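Local coordinates for five-membered-cyclitol-phosphate synthase (Streptomyces citricolor, PDB 6K96), which belongs to the myo-inositol-1-phosphate synthase family and binds nicotinamide-adenine-dinucleotide at the end of a Rossmann-type parallel sheet, at residues Lys151-Arg164 with Phe172-Leu184. Residues are numbered along the deposited sequence; the frame is centred on the assembly and turned at random.
Sequences KVAFVNCTPELVAR and FEKAGVPLIGDDL. With NAD (nicotinamide-adenine-dinucleotide), chain G.
F154 with L179, and V155 with I180, pair the neighbouring strands 153-156 and 179-180 at one edge of the Rossmann-type parallel sheet, which helix 166-174 links as a beta-alpha-beta unit. The bonding alternates: F154 N gives to P178 O, F154 O takes I180 N at 2.8 Å, and N156 N gives to I180 O. Beyond the strands the backbones stay together, with D183 N on N156 O and L184 N on C157 O. L179 and F154 lie side by side on one face, CD1 of L179 3.7 Å from CB of F154, while L179 CD2 rests on A163 CA. V155 and I180 occupy the other face.

The buried carboxylate of D182, reached through a cis peptide after G181, organises the loop 157-164. D182 OD1 takes A163 N on the syn lone pair at 2.9 Å, and N156 ND2 from above the carboxylate plane at 3.0 Å. D182 OD2 receives R164 NE on the anti lone pair, a salt bridge of 2.9 Å, and a longer bond from V162 N. Each oxygen thus accepts two bonds, and of the four donors only R164 NE is charged. R164, bent at chi3 (-41°), also sends NH2 to P159 O, while L161 CD1 covers one guanidinium face. N156 holds CG anti to its N (chi1 -176°), bringing ND2 to D182 as OD1 accepts T158 N in an Asx turn. D183 lays its carboxylate oxygens against the P159 ring, and its OD2 forms a salt bridge with K327. At the cofactor end, C157 CB meets L184 CG, and L184 O lies 3.3 Å from C5N of the NAD nicotinamide ring.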
loop_
_atom_site.group_PDB
_atom_site.type_symbol
_atom_site.label_atom_id
_atom_site.label_comp_id
_atom_site.label_asym_id
_atom_site.label_seq_id
_atom_site.Cartn_x
_atom_site.Cartn_y
_atom_site.Cartn_z
ATOM N N LYS B 151 27.232 3.044 42.982
ATOM C CA LYS B 151 28.308 2.725 41.992
ATOM C C LYS B 151 27.770 1.815 40.873
ATOM O O LYS B 151 28.552 1.030 40.315
ATOM C CB LYS B 151 29.520 2.092 42.690
ATOM C CG LYS B 151 30.125 2.893 43.851
ATOM C CD LYS B 151 31.099 3.972 43.428
ATOM C CE LYS B 151 31.275 5.065 44.458
ATOM N NZ LYS B 151 30.390 6.226 44.177
ATOM N N VAL B 152 26.487 1.911 40.534
ATOM C CA VAL B 152 25.864 1.051 39.489
ATOM C C VAL B 152 25.718 1.852 38.169
ATOM O O VAL B 152 25.233 3.012 38.187
ATOM C CB VAL B 152 24.541 0.493 40.040
ATOM C CG1 VAL B 152 23.667 -0.080 38.927
ATOM C CG2 VAL B 152 24.774 -0.543 41.134
ATOM N N ALA B 153 26.160 1.281 37.047
ATOM C CA ALA B 153 26.045 1.886 35.688
ATOM C C ALA B 153 24.572 2.269 35.410
ATOM O O ALA B 153 23.662 1.516 35.822
ATOM C CB ALA B 153 26.587 0.935 34.624
ATOM N N PHE B 154 24.344 3.385 34.718
ATOM C CA PHE B 154 22.986 3.886 34.387
ATOM C C PHE B 154 22.760 3.947 32.870
ATOM O O PHE B 154 23.589 4.556 32.152
ATOM C CB PHE B 154 22.805 5.306 34.905
ATOM C CG PHE B 154 21.372 5.750 34.967
ATOM C CD1 PHE B 154 20.523 5.240 35.935
ATOM C CD2 PHE B 154 20.892 6.712 34.097
ATOM C CE1 PHE B 154 19.215 5.700 36.037
ATOM C CE2 PHE B 154 19.569 7.131 34.173
ATOM C CZ PHE B 154 18.736 6.634 35.145
ATOM N N VAL B 155 21.602 3.461 32.405
ATOM C CA VAL B 155 21.186 3.530 30.970
ATOM C C VAL B 155 19.877 4.306 30.850
ATOM O O VAL B 155 18.861 3.799 31.316
ATOM C CB VAL B 155 21.033 2.123 30.352
ATOM C CG1 VAL B 155 20.421 2.189 28.955
ATOM C CG2 VAL B 155 22.347 1.357 30.306
ATOM N N ASN B 156 19.887 5.422 30.129
ATOM C CA ASN B 156 18.677 6.249 29.877
ATOM C C ASN B 156 18.026 5.918 28.513
ATOM O O ASN B 156 18.488 6.472 27.466
ATOM C CB ASN B 156 19.027 7.731 29.970
ATOM C CG ASN B 156 17.797 8.575 29.816
ATOM O OD1 ASN B 156 16.699 8.076 29.935
ATOM N ND2 ASN B 156 17.970 9.858 29.599
ATOM N N CYS B 157 16.914 5.167 28.516
ATOM C CA CYS B 157 16.059 4.968 27.310
ATOM C C CYS B 157 15.336 6.234 26.836
ATOM O O CYS B 157 14.866 6.192 25.623
ATOM C CB CYS B 157 14.872 4.044 27.531
ATOM S SG CYS B 157 15.391 2.394 27.959
ATOM N N THR B 158 15.142 7.225 27.713
ATOM C CA THR B 158 14.127 8.306 27.521
ATOM C C THR B 158 14.796 9.568 27.006
ATOM O O THR B 158 16.026 9.648 27.082
ATOM C CB THR B 158 13.349 8.643 28.805
ATOM O OG1 THR B 158 14.134 9.475 29.648
ATOM C CG2 THR B 158 12.937 7.412 29.572
ATOM N N PRO B 159 14.011 10.558 26.487
ATOM C CA PRO B 159 14.537 11.864 26.060
ATOM C C PRO B 159 14.936 12.805 27.217
ATOM O O PRO B 159 15.496 13.881 26.950
ATOM C CB PRO B 159 13.409 12.538 25.251
ATOM C CG PRO B 159 12.385 11.438 25.043
ATOM C CD PRO B 159 12.568 10.469 26.202
ATOM N N GLU B 160 14.743 12.381 28.460
ATOM C CA GLU B 160 15.122 13.217 29.622
ATOM C C GLU B 160 16.631 13.458 29.612
ATOM O O GLU B 160 17.367 12.582 29.208
ATOM C CB GLU B 160 14.618 12.632 30.939
ATOM C CG GLU B 160 13.170 12.972 31.202
ATOM C CD GLU B 160 12.195 12.811 30.041
ATOM O OE1 GLU B 160 11.718 13.870 29.503
ATOM O OE2 GLU B 160 11.925 11.642 29.670
ATOM N N LEU B 161 17.020 14.655 30.073
ATOM C CA LEU B 161 18.426 15.087 30.256
ATOM C C LEU B 161 19.023 14.302 31.427
ATOM O O LEU B 161 18.482 14.490 32.550
ATOM C CB LEU B 161 18.434 16.603 30.506
ATOM C CG LEU B 161 19.471 17.365 29.676
ATOM C CD1 LEU B 161 19.015 17.536 28.235
ATOM C CD2 LEU B 161 19.813 18.712 30.273
ATOM N N VAL B 162 20.012 13.423 31.157
ATOM C CA VAL B 162 20.826 12.702 32.182
ATOM C C VAL B 162 22.288 12.672 31.726
ATOM O O VAL B 162 23.121 13.403 32.274
ATOM C CB VAL B 162 20.320 11.279 32.481
ATOM C CG1 VAL B 162 21.031 10.668 33.684
ATOM C CG2 VAL B 162 18.826 11.234 32.696
ATOM N N ALA B 163 22.623 11.848 30.739
ATOM C CA ALA B 163 23.995 11.822 30.176
ATOM C C ALA B 163 24.288 13.203 29.619
ATOM O O ALA B 163 25.436 13.535 29.504
ATOM C CB ALA B 163 24.166 10.763 29.130
ATOM N N ARG B 164 23.270 14.003 29.321
ATOM C CA ARG B 164 23.523 15.290 28.622
ATOM C C ARG B 164 23.758 16.444 29.617
ATOM O O ARG B 164 24.192 17.530 29.131
ATOM C CB ARG B 164 22.402 15.604 27.626
ATOM C CG ARG B 164 22.728 15.159 26.199
ATOM C CD ARG B 164 21.540 15.198 25.271
ATOM N NE ARG B 164 20.407 14.696 26.012
ATOM C CZ ARG B 164 19.149 14.978 25.761
ATOM N NH1 ARG B 164 18.851 15.764 24.747
ATOM N NH2 ARG B 164 18.183 14.431 26.497
ATOM N N PHE B 172 29.771 10.899 37.367
ATOM C CA PHE B 172 29.828 9.504 36.849
ATOM C C PHE B 172 31.224 9.209 36.278
ATOM O O PHE B 172 31.786 8.166 36.638
ATOM C CB PHE B 172 28.740 9.255 35.799
ATOM C CG PHE B 172 27.414 8.752 36.315
ATOM C CD1 PHE B 172 27.186 7.407 36.482
ATOM C CD2 PHE B 172 26.383 9.629 36.598
ATOM C CE1 PHE B 172 25.976 6.943 36.958
ATOM C CE2 PHE B 172 25.155 9.172 37.054
ATOM C CZ PHE B 172 24.958 7.827 37.242
ATOM N N GLU B 173 31.736 10.048 35.366
ATOM C CA GLU B 173 33.082 9.896 34.720
ATOM C C GLU B 173 34.115 9.619 35.818
ATOM O O GLU B 173 34.787 8.572 35.742
ATOM C CB GLU B 173 33.572 11.168 34.003
ATOM C CG GLU B 173 33.235 11.317 32.512
ATOM C CD GLU B 173 33.619 12.673 31.888
ATOM O OE1 GLU B 173 34.526 13.362 32.442
ATOM O OE2 GLU B 173 33.005 13.077 30.860
ATOM N N LYS B 174 34.196 10.523 36.809
ATOM C CA LYS B 174 35.236 10.573 37.885
ATOM C C LYS B 174 35.069 9.387 38.851
ATOM O O LYS B 174 36.077 8.967 39.427
ATOM C CB LYS B 174 35.199 11.935 38.600
ATOM C CG LYS B 174 35.646 11.929 40.054
ATOM C CD LYS B 174 36.296 13.226 40.525
ATOM C CE LYS B 174 36.900 13.110 41.917
ATOM N NZ LYS B 174 36.767 14.365 42.697
ATOM N N ALA B 175 33.863 8.841 39.004
ATOM C CA ALA B 175 33.548 7.742 39.951
ATOM C C ALA B 175 33.836 6.358 39.344
ATOM O O ALA B 175 33.525 5.363 40.020
ATOM C CB ALA B 175 32.102 7.847 40.373
ATOM N N GLY B 176 34.391 6.306 38.127
ATOM C CA GLY B 176 34.593 5.063 37.350
ATOM C C GLY B 176 33.294 4.356 36.972
ATOM O O GLY B 176 33.330 3.141 36.847
ATOM N N VAL B 177 32.193 5.079 36.791
ATOM C CA VAL B 177 30.842 4.484 36.579
ATOM C C VAL B 177 30.363 4.921 35.199
ATOM O O VAL B 177 30.436 6.116 34.871
ATOM C CB VAL B 177 29.826 4.885 37.674
ATOM C CG1 VAL B 177 28.433 4.366 37.383
ATOM C CG2 VAL B 177 30.245 4.428 39.058
ATOM N N PRO B 178 29.860 3.965 34.361
ATOM C CA PRO B 178 29.334 4.287 33.040
ATOM C C PRO B 178 27.965 4.952 33.172
ATOM O O PRO B 178 27.166 4.535 33.990
ATOM C CB PRO B 178 29.211 2.938 32.311
ATOM C CG PRO B 178 29.782 1.897 33.253
ATOM C CD PRO B 178 29.762 2.521 34.636
ATOM N N LEU B 179 27.741 5.962 32.334
ATOM C CA LEU B 179 26.438 6.655 32.174
ATOM C C LEU B 179 26.113 6.685 30.674
ATOM O O LEU B 179 26.842 7.351 29.914
ATOM C CB LEU B 179 26.539 8.065 32.782
ATOM C CG LEU B 179 25.293 8.959 32.663
ATOM C CD1 LEU B 179 24.164 8.478 33.573
ATOM C CD2 LEU B 179 25.627 10.414 32.993
ATOM N N ILE B 180 25.054 5.989 30.260
ATOM C CA ILE B 180 24.761 5.714 28.823
ATOM C C ILE B 180 23.422 6.350 28.478
ATOM O O ILE B 180 22.396 5.931 29.030
ATOM C CB ILE B 180 24.792 4.198 28.545
ATOM C CG1 ILE B 180 26.089 3.583 29.085
ATOM C CG2 ILE B 180 24.572 3.895 27.069
ATOM C CD1 ILE B 180 27.364 4.136 28.481
ATOM N N GLY B 181 23.457 7.337 27.601
ATOM C CA GLY B 181 22.274 8.130 27.273
ATOM C C GLY B 181 22.626 9.271 26.344
ATOM O O GLY B 181 23.800 9.465 26.082
ATOM N N ASP B 182 21.595 9.955 25.829
ATOM C CA ASP B 182 20.206 9.668 26.194
ATOM C C ASP B 182 19.333 9.299 24.976
ATOM O O ASP B 182 19.658 9.666 23.850
ATOM C CB ASP B 182 19.557 10.877 26.880
ATOM C CG ASP B 182 20.365 11.403 28.039
ATOM O OD1 ASP B 182 20.739 10.586 28.885
ATOM O OD2 ASP B 182 20.665 12.605 28.050
ATOM N N ASP B 183 18.242 8.586 25.233
ATOM C CA ASP B 183 17.072 8.442 24.325
ATOM C C ASP B 183 17.331 7.376 23.258
ATOM O O ASP B 183 18.060 7.733 22.308
ATOM C CB ASP B 183 16.731 9.787 23.683
ATOM C CG ASP B 183 15.330 9.830 23.119
ATOM O OD1 ASP B 183 14.569 8.839 23.320
ATOM O OD2 ASP B 183 14.999 10.867 22.497
ATOM N N LEU B 184 16.721 6.182 23.391
ATOM C CA LEU B 184 16.868 5.064 22.392
ATOM C C LEU B 184 16.464 5.526 20.998
ATOM O O LEU B 184 15.311 6.013 20.849
ATOM C CB LEU B 184 15.985 3.860 22.716
ATOM C CG LEU B 184 16.158 3.234 24.086
ATOM C CD1 LEU B 184 15.358 1.948 24.146
ATOM C CD2 LEU B 184 17.623 3.005 24.402
HETATM P PA NAD G . 5.794 1.275 29.336
HETATM O O1A NAD G . 4.736 2.303 29.453
HETATM O O2A NAD G . 5.346 -0.059 28.803
HETATM O O5B NAD G . 6.674 1.079 30.631
HETATM C C5B NAD G . 6.558 2.139 31.607
HETATM C C4B NAD G . 6.625 1.543 32.988
HETATM O O4B NAD G . 7.066 2.509 34.000
HETATM C C3B NAD G . 5.270 1.028 33.483
HETATM O O3B NAD G . 5.470 -0.236 34.103
HETATM C C2B NAD G . 4.894 2.075 34.528
HETATM O O2B NAD G . 3.898 1.463 35.297
HETATM C C1B NAD G . 6.276 2.278 35.158
HETATM N N9A NAD G . 6.456 3.409 36.045
HETATM C C8A NAD G . 5.753 4.586 35.951
HETATM N N7A NAD G . 6.161 5.499 36.802
HETATM C C5A NAD G . 7.218 4.905 37.482
HETATM C C6A NAD G . 8.059 5.386 38.507
HETATM N N6A NAD G . 7.963 6.616 38.998
HETATM N N1A NAD G . 9.051 4.566 38.950
HETATM C C2A NAD G . 9.118 3.328 38.424
HETATM N N3A NAD G . 8.370 2.773 37.474
HETATM C C4A NAD G . 7.424 3.617 37.021
HETATM O O3 NAD G . 6.900 1.852 28.355
HETATM P PN NAD G . 7.855 1.077 27.319
HETATM O O1N NAD G . 8.557 0.011 28.067
HETATM O O2N NAD G . 6.964 0.828 26.140
HETATM O O5D NAD G . 8.914 2.243 26.976
HETATM C C5D NAD G . 9.722 2.786 28.100
HETATM C C4D NAD G . 10.372 4.069 27.673
HETATM O O4D NAD G . 11.311 3.858 26.594
HETATM C C3D NAD G . 9.362 5.113 27.174
HETATM O O3D NAD G . 9.811 6.376 27.615
HETATM C C2D NAD G . 9.570 5.088 25.662
HETATM O O2D NAD G . 9.318 6.295 24.967
HETATM C C1D NAD G . 11.075 4.842 25.578
HETATM N N1N NAD G . 11.435 4.391 24.199
HETATM C C2N NAD G . 10.700 3.312 23.602
HETATM C C3N NAD G . 10.860 2.979 22.268
HETATM C C7N NAD G . 10.075 1.799 21.723
HETATM O O7N NAD G . 9.425 1.098 22.487
HETATM N N7N NAD G . 10.112 1.572 20.413
HETATM C C4N NAD G . 11.735 3.759 21.513
HETATM C C5N NAD G . 12.567 4.679 22.138
HETATM C C6N NAD G . 12.345 5.042 23.454
#